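Local coordinates for sensory box/GGDEF domain protein (Colwellia psychrerythraea, PDB 3LYX) that probably senses a signal through this N-terminal PAS domain and relays it to the GGDEF domain of the longer protein, at residues A19-V22 with F28-D31; S70-Q75 with C98-G103; I82-L85 with G89-G92. One frame throughout, in Å; residues are numbered along the deposited sequence.

Interaction 1. Residues A19-V22 with F28-D31; sequences AIVV and FIID
The flat group where Val22 meets Ile30 and Asp31 is the Val22 carbonyl. Ile30 CG1 lies over one of its faces, 3.1 Å from Val22 O. Two N-H groups, those of Ile30 and Asp31, meet the same oxygen, tilted 20° and 29° from the carbonyl plane. Ile30 N gives the shorter bond, 2.7 Å to Val22 O. Asp31 N shares that acceptor, with 3.3 Å from Asp31 N to Val22 O. The Asp31 carbonyl takes Val22 N in return, from above its plane, at 3.1 Å between Val22 N and Asp31 O. Two residues thus face one, which makes a classic beta bulge.

Ile30 has CG1 between its backbone N and carbonyl carbon (chi1 50°), and this lays the chain over the Val22 carbonyl. Its CD1 then reaches Val22 CG1 at 3.5 Å. The Val22 and Asp31 side chains run alongside each other on the same face, with Val22 CB 3.7 Å from Asp31 CB. Val21 CG1 meets Ile29 CG1 at 4.0 Å, and Val21 also packs on Ser36 and Tyr40 of helix 34-40.

The bulge lies in the hairpin of strands 19-24 and 29-32, at the edge of the PAS sheet, and Asp31 reaches from it to the second subunit. There its carboxylate forms a salt bridge with Arg9 of the second subunit, which probably helps to keep it ionised.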
loop_
_atom_site.group_PDB
_atom_site.type_symbol
_atom_site.label_atom_id
_atom_site.label_comp_id
_atom_site.label_asym_id
_atom_site.label_seq_id
_atom_site.Cartn_x
_atom_site.Cartn_y
_atom_site.Cartn_z
ATOM N N ALA B 19 -0.507 -0.601 -6.573
ATOM C CA ALA B 19 -1.164 0.428 -7.374
ATOM C C ALA B 19 -2.593 0.540 -6.849
ATOM O O ALA B 19 -3.405 -0.386 -6.999
ATOM C CB ALA B 19 -1.171 0.023 -8.835
ATOM N N ILE B 20 -2.889 1.662 -6.202
ATOM C CA ILE B 20 -4.218 1.904 -5.660
ATOM C C ILE B 20 -5.018 2.748 -6.652
ATOM O O ILE B 20 -4.534 3.773 -7.134
ATOM C CB ILE B 20 -4.161 2.688 -4.323
ATOM C CG1 ILE B 20 -3.268 1.959 -3.308
ATOM C CG2 ILE B 20 -5.568 2.854 -3.753
ATOM C CD1 ILE B 20 -3.738 0.563 -2.981
ATOM N N VAL B 21 -6.233 2.310 -6.966
ATOM C CA VAL B 21 -7.100 3.060 -7.869
ATOM C C VAL B 21 -8.470 3.134 -7.221
ATOM O O VAL B 21 -9.149 2.114 -7.058
ATOM C CB VAL B 21 -7.237 2.381 -9.250
ATOM C CG1 VAL B 21 -8.121 3.226 -10.168
ATOM C CG2 VAL B 21 -5.867 2.190 -9.870
ATOM N N VAL B 22 -8.860 4.343 -6.837
ATOM C CA VAL B 22 -10.146 4.577 -6.202
ATOM C C VAL B 22 -11.115 5.136 -7.245
ATOM O O VAL B 22 -10.777 6.087 -7.945
ATOM C CB VAL B 22 -9.997 5.582 -5.057
ATOM C CG1 VAL B 22 -11.310 5.723 -4.310
ATOM C CG2 VAL B 22 -8.874 5.134 -4.120
ATOM N N PHE B 28 -15.337 5.947 -12.498
ATOM C CA PHE B 28 -14.445 7.038 -12.889
ATOM C C PHE B 28 -13.416 7.205 -11.780
ATOM O O PHE B 28 -13.760 7.227 -10.601
ATOM C CB PHE B 28 -15.244 8.328 -13.111
ATOM C CG PHE B 28 -16.053 8.306 -14.376
ATOM C CD1 PHE B 28 -15.444 8.541 -15.605
ATOM C CD2 PHE B 28 -17.395 7.937 -14.354
ATOM C CE1 PHE B 28 -16.159 8.399 -16.799
ATOM C CE2 PHE B 28 -18.116 7.792 -15.541
ATOM C CZ PHE B 28 -17.492 8.022 -16.764
ATOM N N ILE B 29 -12.150 7.310 -12.163
ATOM C CA ILE B 29 -11.071 7.426 -11.188
ATOM C C ILE B 29 -11.151 8.709 -10.379
ATOM O O ILE B 29 -11.242 9.804 -10.933
ATOM C CB ILE B 29 -9.697 7.320 -11.889
ATOM C CG1 ILE B 29 -9.648 6.005 -12.675
ATOM C CG2 ILE B 29 -8.565 7.398 -10.865
ATOM C CD1 ILE B 29 -8.365 5.761 -13.434
ATOM N N ILE B 30 -11.133 8.565 -9.060
ATOM C CA ILE B 30 -11.198 9.718 -8.188
ATOM C C ILE B 30 -9.901 9.904 -7.403
ATOM O O ILE B 30 -9.622 10.996 -6.919
ATOM C CB ILE B 30 -12.411 9.625 -7.234
ATOM C CG1 ILE B 30 -12.435 8.263 -6.535
ATOM C CG2 ILE B 30 -13.701 9.867 -8.015
ATOM C CD1 ILE B 30 -13.558 8.127 -5.519
ATOM N N ASP B 31 -9.113 8.838 -7.279
ATOM C CA ASP B 31 -7.811 8.909 -6.603
ATOM C C ASP B 31 -6.890 7.889 -7.266
ATOM O O ASP B 31 -7.334 6.847 -7.752
ATOM C CB ASP B 31 -7.920 8.679 -5.090
ATOM C CG ASP B 31 -6.970 9.598 -4.288
ATOM O OD1 ASP B 31 -7.177 9.771 -3.072
ATOM O OD2 ASP B 31 -6.016 10.155 -4.873
#

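Interaction 2. Residues S70-Q75 with C98-G103; sequences SAVENQ and CVPIYG
Val72 of the helix meets Pro100 of the strand through one methyl and one ring carbon. Val72 CG1 lies 4.1 Å from Pro100 CD, an apolar contact. The two side chains pass alongside, running opposite ways. The other methyl faces the backbone: Val72 CG2 is 4.2 Å from Cys98 O. One valine therefore spans two residues of the strand, with a branch for each.

The torsion of Val72 sets this fork. CG1 is anti to the backbone N (chi1 172°), and CG2 is anti to the carbonyl carbon. The bond to CB already points toward the strand, and that of Pro100 points toward the helix. The nearest backbones are those of Val72 and Val99, with their CA atoms 6.9 Å apart. The segments bury about 105 Å² between them, and the contact is wholly one of packing.

Further out, the helix backbone is held by its own bonds, such as Gln75 N to Ala71 O at 2.7 Å. Ala71 and Cys98 both touch Trp78 of strand 78-85. Pro100 also packs on Met108, and Cys98 on Ala111. Val99 and Ile101, beside the contact, pack on Tyr15 and Gln8 of the second subunit.

Through Val72, helix 61-75 packs on strand 91-102. That strand runs between strands 78-85 and 108-117 in the antiparallel sheet of the PAS fold.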
loop_
_atom_site.group_PDB
_atom_site.type_symbol
_atom_site.label_atom_id
_atom_site.label_comp_id
_atom_site.label_asym_id
_atom_site.label_seq_id
_atom_site.Cartn_x
_atom_site.Cartn_y
_atom_site.Cartn_z
ATOM N N SER B 70 -20.829 -8.728 -9.515
ATOM C CA SER B 70 -21.337 -10.010 -9.060
ATOM C C SER B 70 -20.623 -10.485 -7.800
ATOM O O SER B 70 -21.259 -10.929 -6.841
ATOM C CB SER B 70 -21.178 -11.056 -10.165
ATOM O OG SER B 70 -21.778 -12.279 -9.788
ATOM N N ALA B 71 -19.297 -10.397 -7.806
ATOM C CA ALA B 71 -18.500 -10.824 -6.661
ATOM C C ALA B 71 -18.790 -9.971 -5.423
ATOM O O ALA B 71 -18.957 -10.496 -4.322
ATOM C CB ALA B 71 -17.014 -10.761 -7.010
ATOM N N VAL B 72 -18.851 -8.657 -5.608
ATOM C CA VAL B 72 -19.122 -7.738 -4.505
ATOM C C VAL B 72 -20.502 -7.983 -3.883
ATOM O O VAL B 72 -20.642 -7.982 -2.657
ATOM C CB VAL B 72 -18.996 -6.267 -4.981
ATOM C CG1 VAL B 72 -19.470 -5.308 -3.896
ATOM C CG2 VAL B 72 -17.538 -5.970 -5.332
ATOM N N GLU B 73 -21.514 -8.209 -4.720
ATOM C CA GLU B 73 -22.868 -8.467 -4.228
ATOM C C GLU B 73 -22.931 -9.743 -3.387
ATOM O O GLU B 73 -23.686 -9.817 -2.423
ATOM C CB GLU B 73 -23.859 -8.624 -5.386
ATOM C CG GLU B 73 -24.019 -7.434 -6.313
ATOM C CD GLU B 73 -25.096 -7.686 -7.367
ATOM O OE1 GLU B 73 -25.054 -8.753 -8.019
ATOM O OE2 GLU B 73 -25.985 -6.823 -7.543
ATOM N N ASN B 74 -22.145 -10.746 -3.766
ATOM C CA ASN B 74 -22.129 -12.024 -3.061
ATOM C C ASN B 74 -21.189 -12.081 -1.867
ATOM O O ASN B 74 -21.607 -12.419 -0.761
ATOM C CB ASN B 74 -21.746 -13.155 -4.019
ATOM C CG ASN B 74 -22.830 -13.469 -5.029
ATOM O OD1 ASN B 74 -22.590 -14.186 -6.001
ATOM N ND2 ASN B 74 -24.030 -12.946 -4.803
ATOM N N GLN B 75 -19.916 -11.773 -2.096
ATOM C CA GLN B 75 -18.916 -11.827 -1.032
ATOM C C GLN B 75 -18.505 -10.471 -0.468
ATOM O O GLN B 75 -17.843 -10.406 0.570
ATOM C CB GLN B 75 -17.660 -12.558 -1.519
ATOM C CG GLN B 75 -17.871 -14.018 -1.873
ATOM C CD GLN B 75 -18.391 -14.829 -0.702
ATOM O OE1 GLN B 75 -17.759 -14.894 0.355
ATOM N NE2 GLN B 75 -19.551 -15.455 -0.884
ATOM N N CYS B 98 -10.898 -5.754 -5.597
ATOM C CA CYS B 98 -11.797 -4.613 -5.552
ATOM C C CYS B 98 -12.809 -4.768 -4.422
ATOM O O CYS B 98 -13.427 -5.823 -4.269
ATOM C CB CYS B 98 -12.538 -4.482 -6.890
ATOM S SG CYS B 98 -13.582 -2.996 -7.036
ATOM N N VAL B 99 -12.951 -3.724 -3.614
ATOM C CA VAL B 99 -13.922 -3.729 -2.527
ATOM C C VAL B 99 -14.647 -2.392 -2.566
ATOM O O VAL B 99 -14.102 -1.394 -3.035
ATOM C CB VAL B 99 -13.266 -3.939 -1.129
ATOM C CG1 VAL B 99 -12.508 -5.261 -1.117
ATOM C CG2 VAL B 99 -12.337 -2.780 -0.777
ATOM N N PRO B 100 -15.893 -2.355 -2.078
ATOM C CA PRO B 100 -16.664 -1.113 -2.084
ATOM C C PRO B 100 -16.206 -0.121 -1.029
ATOM O O PRO B 100 -15.734 -0.514 0.041
ATOM C CB PRO B 100 -18.087 -1.600 -1.837
ATOM C CG PRO B 100 -17.880 -2.744 -0.914
ATOM C CD PRO B 100 -16.684 -3.467 -1.516
ATOM N N ILE B 101 -16.299 1.170 -1.344
ATOM C CA ILE B 101 -15.947 2.175 -0.354
ATOM C C ILE B 101 -17.272 2.785 0.040
ATOM O O ILE B 101 -18.219 2.774 -0.745
ATOM C CB ILE B 101 -14.991 3.261 -0.894
ATOM C CG1 ILE B 101 -15.604 3.965 -2.098
ATOM C CG2 ILE B 101 -13.645 2.625 -1.226
ATOM C CD1 ILE B 101 -14.893 5.256 -2.445
ATOM N N TYR B 102 -17.343 3.301 1.257
ATOM C CA TYR B 102 -18.577 3.872 1.771
ATOM C C TYR B 102 -18.449 5.315 2.228
ATOM O O TYR B 102 -17.391 5.745 2.682
ATOM C CB TYR B 102 -19.072 3.013 2.933
ATOM C CG TYR B 102 -19.500 1.641 2.498
ATOM C CD1 TYR B 102 -20.844 1.341 2.321
ATOM C CD2 TYR B 102 -18.553 0.655 2.201
ATOM C CE1 TYR B 102 -21.246 0.094 1.856
ATOM C CE2 TYR B 102 -18.943 -0.597 1.730
ATOM C CZ TYR B 102 -20.290 -0.868 1.561
ATOM O OH TYR B 102 -20.684 -2.097 1.094
ATOM N N GLY B 103 -19.548 6.051 2.105
ATOM C CA GLY B 103 -19.568 7.440 2.516
ATOM C C GLY B 103 -19.734 7.558 4.020
ATOM O O GLY B 103 -19.302 6.689 4.777
#

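Interaction 3. Residues I82-L85 with G89-G92; sequences IRML and GHIG
Met84 and Gly92 form an antiparallel hydrogen-bonded pair, with Met84 N 2.6 Å from Gly92 O and Gly92 N 2.9 Å from Met84 O. The N-H...O angles are 141° and 154°. The Met84 oxygen also receives a CA-H...O contact, with Ile91 CA 3.2 Å from Met84 O. Leu85 and Ile91 follow as a non-hydrogen-bonded pair.

On the face of Leu85 and Ile91, the two side chains meet through their methyl ends, with Leu85 CD1 3.8 Å from Ile91 CD1. Leu85 CD1 also lies 3.7 Å from the carbonyl oxygen of Gly89. Ile91 CG2 lies 4.0 Å from Arg83 CD, where the two chains cross at a slant. The guanidinium of Arg83 goes on to a salt bridge with Asp60, and Val57 packs against both Arg83 and Ile91.

Met84 is on the other face. Its CB lies 3.6 Å from Gly92 O, and its chain bends at the sulfur. The terminal methyl comes obliquely near the ring of His90. That ring stacks on His86, and its ND1 bonds to Asp88. Met84 also packs on Leu39 and Tyr40 of helix 34-40.

Gly89 has a positive phi (89°), as is common for glycine in a tight turn. The whole is a beta hairpin, strands 78-85 and 91-102, at one edge of the PAS sheet.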
loop_
_atom_site.group_PDB
_atom_site.type_symbol
_atom_site.label_atom_id
_atom_site.label_comp_id
_atom_site.label_asym_id
_atom_site.label_seq_id
_atom_site.Cartn_x
_atom_site.Cartn_y
_atom_site.Cartn_z
ATOM N N ILE B 82 -6.462 -10.388 -14.172
ATOM C CA ILE B 82 -6.975 -9.867 -15.427
ATOM C C ILE B 82 -5.902 -9.214 -16.285
ATOM O O ILE B 82 -4.802 -8.936 -15.812
ATOM C CB ILE B 82 -8.073 -8.824 -15.127
ATOM C CG1 ILE B 82 -7.491 -7.719 -14.231
ATOM C CG2 ILE B 82 -9.252 -9.498 -14.411
ATOM C CD1 ILE B 82 -8.454 -6.591 -13.917
ATOM N N ARG B 83 -6.221 -8.980 -17.552
ATOM C CA ARG B 83 -5.270 -8.324 -18.434
ATOM C C ARG B 83 -5.243 -6.838 -18.096
ATOM O O ARG B 83 -6.187 -6.294 -17.519
ATOM C CB ARG B 83 -5.644 -8.522 -19.907
ATOM C CG ARG B 83 -5.310 -9.909 -20.445
ATOM C CD ARG B 83 -5.468 -9.978 -21.953
ATOM N NE ARG B 83 -6.822 -9.630 -22.367
ATOM C CZ ARG B 83 -7.227 -9.564 -23.631
ATOM N NH1 ARG B 83 -6.380 -9.825 -24.617
ATOM N NH2 ARG B 83 -8.486 -9.239 -23.908
ATOM N N MET B 84 -4.151 -6.193 -18.472
ATOM C CA MET B 84 -3.944 -4.783 -18.202
ATOM C C MET B 84 -3.460 -4.118 -19.493
ATOM O O MET B 84 -2.682 -4.707 -20.246
ATOM C CB MET B 84 -2.888 -4.669 -17.100
ATOM C CG MET B 84 -2.485 -3.278 -16.706
ATOM S SD MET B 84 -0.808 -3.297 -16.050
ATOM C CE MET B 84 0.042 -2.568 -17.459
ATOM N N LEU B 85 -3.942 -2.908 -19.760
ATOM C CA LEU B 85 -3.528 -2.168 -20.948
ATOM C C LEU B 85 -2.740 -0.950 -20.483
ATOM O O LEU B 85 -3.300 -0.018 -19.892
ATOM C CB LEU B 85 -4.745 -1.727 -21.768
ATOM C CG LEU B 85 -4.430 -0.838 -22.983
ATOM C CD1 LEU B 85 -3.492 -1.569 -23.931
ATOM C CD2 LEU B 85 -5.715 -0.442 -23.697
ATOM N N GLY B 89 0.593 1.360 -24.642
ATOM C CA GLY B 89 -0.008 0.368 -25.512
ATOM C C GLY B 89 0.245 -1.113 -25.311
ATOM O O GLY B 89 -0.452 -1.920 -25.923
ATOM N N HIS B 90 1.213 -1.509 -24.488
ATOM C CA HIS B 90 1.433 -2.943 -24.331
ATOM C C HIS B 90 0.419 -3.562 -23.374
ATOM O O HIS B 90 -0.223 -2.865 -22.588
ATOM C CB HIS B 90 2.870 -3.249 -23.874
ATOM C CG HIS B 90 3.084 -3.153 -22.395
ATOM N ND1 HIS B 90 3.535 -2.006 -21.778
ATOM C CD2 HIS B 90 2.920 -4.069 -21.411
ATOM C CE1 HIS B 90 3.642 -2.221 -20.478
ATOM N NE2 HIS B 90 3.274 -3.465 -20.229
ATOM N N ILE B 91 0.265 -4.878 -23.461
ATOM C CA ILE B 91 -0.675 -5.595 -22.612
ATOM C C ILE B 91 0.069 -6.451 -21.594
ATOM O O ILE B 91 1.166 -6.939 -21.862
ATOM C CB ILE B 91 -1.601 -6.513 -23.454
ATOM C CG1 ILE B 91 -2.577 -5.672 -24.284
ATOM C CG2 ILE B 91 -2.388 -7.434 -22.541
ATOM C CD1 ILE B 91 -1.921 -4.764 -25.304
ATOM N N GLY B 92 -0.533 -6.626 -20.423
ATOM C CA GLY B 92 0.083 -7.430 -19.387
ATOM C C GLY B 92 -0.974 -8.002 -18.469
ATOM O O GLY B 92 -2.162 -7.795 -18.696
#

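Overall arrangement
All three contacts reach one five-stranded antiparallel sheet, that of the PAS fold. Interaction 1 comes first along the chain and lies in the hairpin at one edge, strands 19-24 and 29-32. Interaction 3, on the hairpin at the other edge, lies within the loop closed by interaction 2. These two share strand 91-102, yet their centres are about 24 Å apart. Interactions 1 and 2 are about 15 Å apart between centres and touch where Val22 packs on Ile101. Interactions 1 and 3 do not touch. Contacts 1 and 2 both reach the second subunit, while contact 3 does not, so the subunit interface is near interactions 1 and 2, not interaction 3.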